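Local coordinates for protein DsbA-like disulfide oxidoreductase (Wolbachia endosymbiont of Drosophila melanogaster, PDB 6EEZ) that catalyses thiol-disulfide exchange, acting as a homotrimeric disulfide isomerase of the DsbA kind built on a thioredoxin fold, at residues S33-V38 against L162-S167; D61-Y66 against K181-S186. All coordinates share one frame; numbering follows the deposited sequence.

Contact 1: S33-V38 against L162-S167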
ATOM      1  N   SER A  33     -11.989  -6.807 -11.098  1.00 38.84           N
ATOM      2  CA  SER A  33     -13.054  -6.339 -10.225  1.00 38.55           C
ATOM      3  C   SER A  33     -13.230  -4.833 -10.366  1.00 38.20           C
ATOM      4  O   SER A  33     -12.237  -4.107 -10.426  1.00 37.61           O
ATOM      5  CB  SER A  33     -12.745  -6.699  -8.773  1.00 37.50           C
ATOM      6  OG  SER A  33     -13.784  -6.284  -7.903  1.00 37.57           O
ATOM      7  N   SER A  34     -14.474  -4.356 -10.408  1.00 41.86           N
ATOM      8  CA  SER A  34     -14.725  -2.902 -10.427  1.00 41.61           C
ATOM      9  C   SER A  34     -14.666  -2.292  -9.024  1.00 40.64           C
ATOM     10  O   SER A  34     -14.652  -1.063  -8.876  1.00 40.75           O
ATOM     11  CB  SER A  34     -16.085  -2.586 -11.057  1.00 43.11           C
ATOM     12  OG  SER A  34     -16.126  -3.009 -12.415  1.00 44.41           O
ATOM     13  N   VAL A  35     -14.659  -3.146  -8.000  1.00 36.99           N
ATOM     14  CA  VAL A  35     -14.541  -2.685  -6.627  1.00 36.11           C
ATOM     15  C   VAL A  35     -13.075  -2.687  -6.224  1.00 35.10           C
ATOM     16  O   VAL A  35     -12.521  -3.718  -5.844  1.00 35.28           O
ATOM     17  CB  VAL A  35     -15.357  -3.558  -5.664  1.00 36.84           C
ATOM     18  CG1 VAL A  35     -15.313  -2.985  -4.250  1.00 36.73           C
ATOM     19  CG2 VAL A  35     -16.798  -3.666  -6.154  1.00 37.99           C
ATOM     20  N   ILE A  36     -12.464  -1.518  -6.313  1.00 31.26           N
ATOM     21  CA  ILE A  36     -11.035  -1.366  -6.169  1.00 30.68           C
ATOM     22  C   ILE A  36     -10.703  -0.633  -4.871  1.00 30.42           C
ATOM     23  O   ILE A  36     -11.173   0.484  -4.636  1.00 31.04           O
ATOM     24  CB  ILE A  36     -10.467  -0.603  -7.379  1.00 30.58           C
ATOM     25  CG1 ILE A  36     -10.813  -1.363  -8.666  1.00 31.49           C
ATOM     26  CG2 ILE A  36      -8.980  -0.360  -7.248  1.00 29.93           C
ATOM     27  CD1 ILE A  36     -10.484  -0.626  -9.920  1.00 32.13           C
ATOM     28  N   ALA A  37      -9.916  -1.278  -4.022  1.00 31.08           N
ATOM     29  CA  ALA A  37      -9.438  -0.645  -2.809  1.00 30.42           C
ATOM     30  C   ALA A  37      -8.020  -0.140  -3.041  1.00 30.01           C
ATOM     31  O   ALA A  37      -7.250  -0.775  -3.761  1.00 30.17           O
ATOM     32  CB  ALA A  37      -9.486  -1.620  -1.656  1.00 30.57           C
ATOM     33  N   VAL A  38      -7.679   1.007  -2.456  1.00 26.93           N
ATOM     34  CA  VAL A  38      -6.336   1.564  -2.571  1.00 26.86           C
ATOM     35  C   VAL A  38      -5.794   1.937  -1.191  1.00 26.60           C
ATOM     36  O   VAL A  38      -6.278   2.879  -0.550  1.00 26.23           O
ATOM     37  CB  VAL A  38      -6.315   2.789  -3.490  1.00 26.84           C
ATOM     38  CG1 VAL A  38      -4.892   3.170  -3.814  1.00 27.28           C
ATOM     39  CG2 VAL A  38      -7.126   2.526  -4.785  1.00 27.67           C
ATOM     40  N   LEU A 162      -7.389   4.197   3.700  1.00 29.48           N
ATOM     41  CA  LEU A 162      -7.844   3.315   2.645  1.00 29.06           C
ATOM     42  C   LEU A 162      -9.023   3.904   1.866  1.00 29.80           C
ATOM     43  O   LEU A 162     -10.044   4.329   2.420  1.00 31.98           O
ATOM     44  CB  LEU A 162      -8.226   1.960   3.248  1.00 30.03           C
ATOM     45  CG  LEU A 162      -8.740   0.851   2.326  1.00 30.00           C
ATOM     46  CD1 LEU A 162      -7.661   0.472   1.335  1.00 28.47           C
ATOM     47  CD2 LEU A 162      -9.162  -0.375   3.129  1.00 31.34           C
ATOM     48  N   ILE A 163      -8.849   3.927   0.557  1.00 25.93           N
ATOM     49  CA  ILE A 163      -9.898   4.306  -0.361  1.00 26.32           C
ATOM     50  C   ILE A 163     -10.572   3.078  -0.906  1.00 27.09           C
ATOM     51  O   ILE A 163      -9.917   2.197  -1.441  1.00 25.64           O
ATOM     52  CB  ILE A 163      -9.340   5.121  -1.536  1.00 25.78           C
ATOM     53  CG1 ILE A 163      -8.682   6.392  -1.022  1.00 25.88           C
ATOM     54  CG2 ILE A 163     -10.447   5.428  -2.557  1.00 26.55           C
ATOM     55  CD1 ILE A 163      -7.981   7.176  -2.134  1.00 26.05           C
ATOM     56  N   ILE A 164     -11.886   3.020  -0.772  1.00 26.31           N
ATOM     57  CA  ILE A 164     -12.677   2.035  -1.507  1.00 27.71           C
ATOM     58  C   ILE A 164     -13.801   2.761  -2.237  1.00 29.31           C
ATOM     59  O   ILE A 164     -14.648   3.373  -1.600  1.00 30.65           O
ATOM     60  CB  ILE A 164     -13.299   0.975  -0.578  1.00 29.30           C
ATOM     61  CG1 ILE A 164     -12.238   0.340   0.333  1.00 27.90           C
ATOM     62  CG2 ILE A 164     -14.017  -0.064  -1.390  1.00 30.57           C
ATOM     63  CD1 ILE A 164     -12.836  -0.618   1.408  1.00 29.37           C
ATOM     64  N   GLY A 165     -13.826   2.646  -3.560  1.00 31.46           N
ATOM     65  CA  GLY A 165     -14.867   3.262  -4.354  1.00 33.14           C
ATOM     66  C   GLY A 165     -14.803   4.784  -4.210  1.00 32.42           C
ATOM     67  O   GLY A 165     -13.791   5.386  -4.568  1.00 30.63           O
ATOM     68  N   ASP A 166     -15.852   5.386  -3.649  1.00 39.29           N
ATOM     69  CA  ASP A 166     -15.909   6.836  -3.460  1.00 39.66           C
ATOM     70  C   ASP A 166     -15.746   7.217  -1.995  1.00 39.64           C
ATOM     71  O   ASP A 166     -16.040   8.359  -1.610  1.00 40.41           O
ATOM     72  CB  ASP A 166     -17.231   7.400  -4.002  1.00 42.02           C
ATOM     73  CG  ASP A 166     -18.450   6.769  -3.359  1.00 44.60           C
ATOM     74  OD1 ASP A 166     -18.288   5.794  -2.586  1.00 45.06           O
ATOM     75  OD2 ASP A 166     -19.582   7.235  -3.646  1.00 46.41           O
ATOM     76  N   SER A 167     -15.251   6.268  -1.201  1.00 33.36           N
ATOM     77  CA  SER A 167     -15.077   6.440   0.235  1.00 34.21           C
ATOM     78  C   SER A 167     -13.626   6.402   0.696  1.00 32.59           C
ATOM     79  O   SER A 167     -12.772   5.764   0.093  1.00 30.47           O
ATOM     80  CB  SER A 167     -15.852   5.361   0.977  1.00 36.30           C
ATOM     81  OG  SER A 167     -17.240   5.489   0.726  1.00 37.95           O
TER

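Contact 2: D61-Y66 against K181-S186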
ATOM      1  N   ASP A  61     -11.055 -12.450   0.859  1.00 40.52           N
ATOM      2  CA  ASP A  61     -12.502 -12.461   0.561  1.00 41.96           C
ATOM      3  C   ASP A  61     -12.833 -12.614  -0.939  1.00 42.22           C
ATOM      4  O   ASP A  61     -13.891 -13.121  -1.290  1.00 43.48           O
ATOM      5  CB  ASP A  61     -13.167 -11.172   1.058  1.00 41.93           C
ATOM      6  CG  ASP A  61     -13.234 -11.088   2.565  1.00 42.24           C
ATOM      7  OD1 ASP A  61     -12.805 -12.051   3.236  1.00 42.68           O
ATOM      8  OD2 ASP A  61     -13.720 -10.051   3.072  1.00 42.02           O
ATOM      9  N   GLY A  62     -11.943 -12.139  -1.811  1.00 38.97           N
ATOM     10  CA  GLY A  62     -12.010 -12.448  -3.233  1.00 39.21           C
ATOM     11  C   GLY A  62     -12.766 -11.437  -4.091  1.00 38.66           C
ATOM     12  O   GLY A  62     -12.883 -11.603  -5.306  1.00 38.76           O
ATOM     13  N   LYS A  63     -13.274 -10.383  -3.469  1.00 40.50           N
ATOM     14  CA  LYS A  63     -14.234  -9.515  -4.145  1.00 40.83           C
ATOM     15  C   LYS A  63     -13.631  -8.275  -4.801  1.00 39.88           C
ATOM     16  O   LYS A  63     -14.274  -7.647  -5.640  1.00 40.48           O
ATOM     17  CB  LYS A  63     -15.319  -9.100  -3.150  1.00 41.38           C
ATOM     18  CG  LYS A  63     -16.125 -10.285  -2.650  1.00 43.07           C
ATOM     19  CD  LYS A  63     -17.343  -9.850  -1.888  1.00 44.39           C
ATOM     20  CE  LYS A  63     -18.229 -11.048  -1.590  1.00 47.41           C
ATOM     21  NZ  LYS A  63     -19.255 -10.723  -0.563  1.00 48.91           N
ATOM     22  N   ILE A  64     -12.401  -7.928  -4.439  1.00 34.38           N
ATOM     23  CA  ILE A  64     -11.845  -6.634  -4.799  1.00 33.01           C
ATOM     24  C   ILE A  64     -10.509  -6.728  -5.509  1.00 32.21           C
ATOM     25  O   ILE A  64      -9.877  -7.788  -5.551  1.00 32.55           O
ATOM     26  CB  ILE A  64     -11.661  -5.725  -3.544  1.00 33.57           C
ATOM     27  CG1 ILE A  64     -10.521  -6.234  -2.659  1.00 33.30           C
ATOM     28  CG2 ILE A  64     -12.961  -5.622  -2.773  1.00 34.66           C
ATOM     29  CD1 ILE A  64     -10.301  -5.431  -1.407  1.00 32.56           C
ATOM     30  N   LYS A  65     -10.092  -5.594  -6.069  1.00 34.31           N
ATOM     31  CA  LYS A  65      -8.703  -5.387  -6.394  1.00 33.69           C
ATOM     32  C   LYS A  65      -8.175  -4.478  -5.301  1.00 33.09           C
ATOM     33  O   LYS A  65      -8.809  -3.480  -4.963  1.00 33.12           O
ATOM     34  CB  LYS A  65      -8.500  -4.770  -7.782  1.00 33.56           C
ATOM     35  CG  LYS A  65      -7.021  -4.667  -8.174  1.00 33.94           C
ATOM     36  CD  LYS A  65      -6.802  -4.198  -9.616  1.00 35.22           C
ATOM     37  CE  LYS A  65      -6.896  -2.661  -9.751  1.00 34.92           C
ATOM     38  NZ  LYS A  65      -6.082  -2.098 -10.902  1.00 35.75           N
ATOM     39  N   TYR A  66      -7.026  -4.834  -4.748  1.00 30.81           N
ATOM     40  CA  TYR A  66      -6.379  -4.039  -3.718  1.00 30.41           C
ATOM     41  C   TYR A  66      -5.033  -3.541  -4.223  1.00 30.49           C
ATOM     42  O   TYR A  66      -4.106  -4.322  -4.441  1.00 30.95           O
ATOM     43  CB  TYR A  66      -6.203  -4.848  -2.451  1.00 30.98           C
ATOM     44  CG  TYR A  66      -5.808  -4.016  -1.230  1.00 30.55           C
ATOM     45  CD1 TYR A  66      -4.495  -3.581  -1.048  1.00 30.54           C
ATOM     46  CD2 TYR A  66      -6.747  -3.685  -0.265  1.00 30.56           C
ATOM     47  CE1 TYR A  66      -4.129  -2.814   0.085  1.00 30.70           C
ATOM     48  CE2 TYR A  66      -6.399  -2.934   0.850  1.00 30.79           C
ATOM     49  CZ  TYR A  66      -5.093  -2.508   1.020  1.00 30.70           C
ATOM     50  OH  TYR A  66      -4.785  -1.782   2.130  1.00 30.62           O
ATOM     51  N   LYS A 181     -18.948  -2.025   3.132  1.00 43.77           N
ATOM     52  CA  LYS A 181     -18.780  -1.113   2.008  1.00 42.96           C
ATOM     53  C   LYS A 181     -18.472  -1.882   0.735  1.00 41.96           C
ATOM     54  O   LYS A 181     -19.039  -1.602  -0.317  1.00 42.81           O
ATOM     55  CB  LYS A 181     -17.672  -0.103   2.278  1.00 42.14           C
ATOM     56  CG  LYS A 181     -17.427   0.869   1.127  1.00 41.64           C
ATOM     57  CD  LYS A 181     -18.549   1.874   0.943  1.00 43.05           C
ATOM     58  CE  LYS A 181     -18.253   2.757  -0.266  1.00 42.11           C
ATOM     59  NZ  LYS A 181     -19.137   3.953  -0.476  1.00 42.85           N
ATOM     60  N   VAL A 182     -17.570  -2.850   0.826  1.00 38.68           N
ATOM     61  CA  VAL A 182     -17.274  -3.718  -0.316  1.00 37.85           C
ATOM     62  C   VAL A 182     -18.506  -4.454  -0.834  1.00 40.13           C
ATOM     63  O   VAL A 182     -18.670  -4.610  -2.035  1.00 40.51           O
ATOM     64  CB  VAL A 182     -16.217  -4.765   0.039  1.00 35.93           C
ATOM     65  CG1 VAL A 182     -16.160  -5.880  -1.037  1.00 35.88           C
ATOM     66  CG2 VAL A 182     -14.879  -4.110   0.204  1.00 33.57           C
ATOM     67  N   ASP A 183     -19.356  -4.936   0.063  1.00 48.94           N
ATOM     68  CA  ASP A 183     -20.540  -5.698  -0.349  1.00 51.16           C
ATOM     69  C   ASP A 183     -21.569  -4.780  -0.978  1.00 53.01           C
ATOM     70  O   ASP A 183     -22.202  -5.119  -1.975  1.00 54.30           O
ATOM     71  CB  ASP A 183     -21.174  -6.433   0.837  1.00 52.15           C
ATOM     72  CG  ASP A 183     -20.516  -7.749   1.125  1.00 51.76           C
ATOM     73  OD1 ASP A 183     -19.507  -8.067   0.457  1.00 50.26           O
ATOM     74  OD2 ASP A 183     -21.017  -8.479   2.011  1.00 53.13           O
ATOM     75  N   GLU A 184     -21.748  -3.626  -0.351  1.00 54.24           N
ATOM     76  CA  GLU A 184     -22.638  -2.598  -0.853  1.00 55.29           C
ATOM     77  C   GLU A 184     -22.273  -2.261  -2.297  1.00 54.73           C
ATOM     78  O   GLU A 184     -23.140  -2.185  -3.165  1.00 56.26           O
ATOM     79  CB  GLU A 184     -22.551  -1.376   0.065  1.00 55.00           C
ATOM     80  CG  GLU A 184     -23.049  -0.050  -0.486  1.00 55.60           C
ATOM     81  CD  GLU A 184     -22.492   1.127   0.302  1.00 55.42           C
ATOM     82  OE1 GLU A 184     -22.527   1.074   1.552  1.00 55.90           O
ATOM     83  OE2 GLU A 184     -21.992   2.087  -0.328  1.00 54.98           O
ATOM     84  N   LEU A 185     -20.981  -2.090  -2.552  1.00 46.06           N
ATOM     85  CA  LEU A 185     -20.493  -1.771  -3.886  1.00 45.44           C
ATOM     86  C   LEU A 185     -20.515  -2.972  -4.842  1.00 46.51           C
ATOM     87  O   LEU A 185     -20.481  -2.790  -6.048  1.00 47.24           O
ATOM     88  CB  LEU A 185     -19.073  -1.221  -3.801  1.00 43.19           C
ATOM     89  CG  LEU A 185     -18.881   0.123  -3.098  1.00 42.46           C
ATOM     90  CD1 LEU A 185     -17.409   0.403  -2.920  1.00 40.84           C
ATOM     91  CD2 LEU A 185     -19.541   1.249  -3.873  1.00 42.57           C
ATOM     92  N   SER A 186     -20.562  -4.194  -4.322  1.00 49.85           N
ATOM     93  CA  SER A 186     -20.620  -5.366  -5.196  1.00 50.56           C
ATOM     94  C   SER A 186     -22.055  -5.584  -5.642  1.00 53.37           C
ATOM     95  O   SER A 186     -22.395  -6.672  -6.072  1.00 55.21           O
ATOM     96  CB  SER A 186     -20.080  -6.639  -4.498  1.00 50.57           C
ATOM     97  OG  SER A 186     -18.673  -6.569  -4.282  1.00 48.72           O
TER
HETATM   98  O   HOH W   1     -16.970  -7.316  -6.352  1.00 37.22           O

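Contact 1: S33-V38 against L162-S167
Val38 and Ile163 form a hydrogen-bonded antiparallel pair in the central sheet of the thioredoxin fold, where strand 36-41 lies beside strand 161-164. The two short strand segments run at 165° to each other, 4.6 Å apart at closest. Val38 N gives its hydrogen to Ile163 O over 2.7 Å, and Ile163 N returns a bond of 3.0 Å to Val38 O. Next along comes the non-hydrogen-bonded pair Ala37-Ile164, where the CA of Ala37 rests 3.2 Å from Ile163 O in a CA-H...O contact.

On the face that carries Ala37 and Ile164, the small methyl CB of Ala37 meets Ile164 CG1 at 3.9 Å. From the same face Leu162 leans across toward strand 36-41: with its CG anti to the backbone N (chi1 180°), its CD1 methyl comes up against the carbonyl of Val38, 3.4 Å from the O. Val38 and Ile163 lie together on the other face. Past Ile164 the chain reverses through a type II' turn, with Gly165 at positive phi, into strand 167-170.

Helix 175-185 packs over the Ile164 face through Leu178 and Leu185, while Ile20 of helix 17-20 touches both Val38 and Ile163. Strand 65-70 flanks strand 36-41 on the side away from strand 161-164.

Contact 2: D61-Y66 against K181-S186
Lys63 reaches across to Asp183 near the C-terminal end of helix 175-185, and the salt bridge they make lies at the exposed margin of the contact. With its chain extended beyond CG, Lys63 brings NZ to 2.9 Å from Asp183 OD1. The ammonium comes from above the carboxylate, 36° out of its plane, and OD2 is farther off, at 3.8 Å from NZ.

A second polar link runs through water. One ordered molecule donates to Lys63 O and to Ser186 OG, 2.8 Å from each, and so ties the loop to the last modelled residue. Ser186 OG in turn donates to Val182 O over 3.0 Å, turning back onto the last turn of helix 175-185; the hydroxyl is thus held as donor to a carbonyl and as acceptor from water. Lys63 O also accepts from Ser33 OG, giving that carbonyl two partners. Lys181 NZ bonds to Ser167 OG and makes a salt bridge with Asp166; its link to Glu184 OE2 is weak. Asp61 OD2 makes a salt bridge with Arg179 of helix 175-185.

Beneath this polar edge, Ile64 and Val182 meet nearly at right angles. Ile64 CG2 lies 3.6 Å from Val182 CG1, the methyl that stands anti to its backbone N (chi1 166°). CB of Lys63 touches that methyl too, so the base of the lysine joins the apolar patch while its end serves the salt bridge.

The loop leaves helix 52-60 through Gly62, at positive phi, and leads into strand 65-70. Packing of such a helix-to-strand connection against the C-terminal helix, which lies on one face of the central sheet, belongs to the thioredoxin fold.

Contact 1 and contact 2 sit side by side, their centres about 8 Å apart, and meet along neighbouring strands 36-41 and 65-70 of one sheet. Ala37 N approaches Lys65 O to 2.6 Å, a probable backbone hydrogen bond between these strands. Val35 lies where the two contacts join, touching Ile64, Leu185 and Ser186. Helix 175-185 bears on both: it packs on Ile164 of contact 1 from outside that pair, and it supplies one side of contact 2, facing Lys63 and Ile64. The Cys45-Cys48 disulfide, in a CxxC motif of thioredoxin type at the start of helix 46-50, follows strand 36-41 in the chain, so contact 1 involves the strand that leads to this probable redox centre.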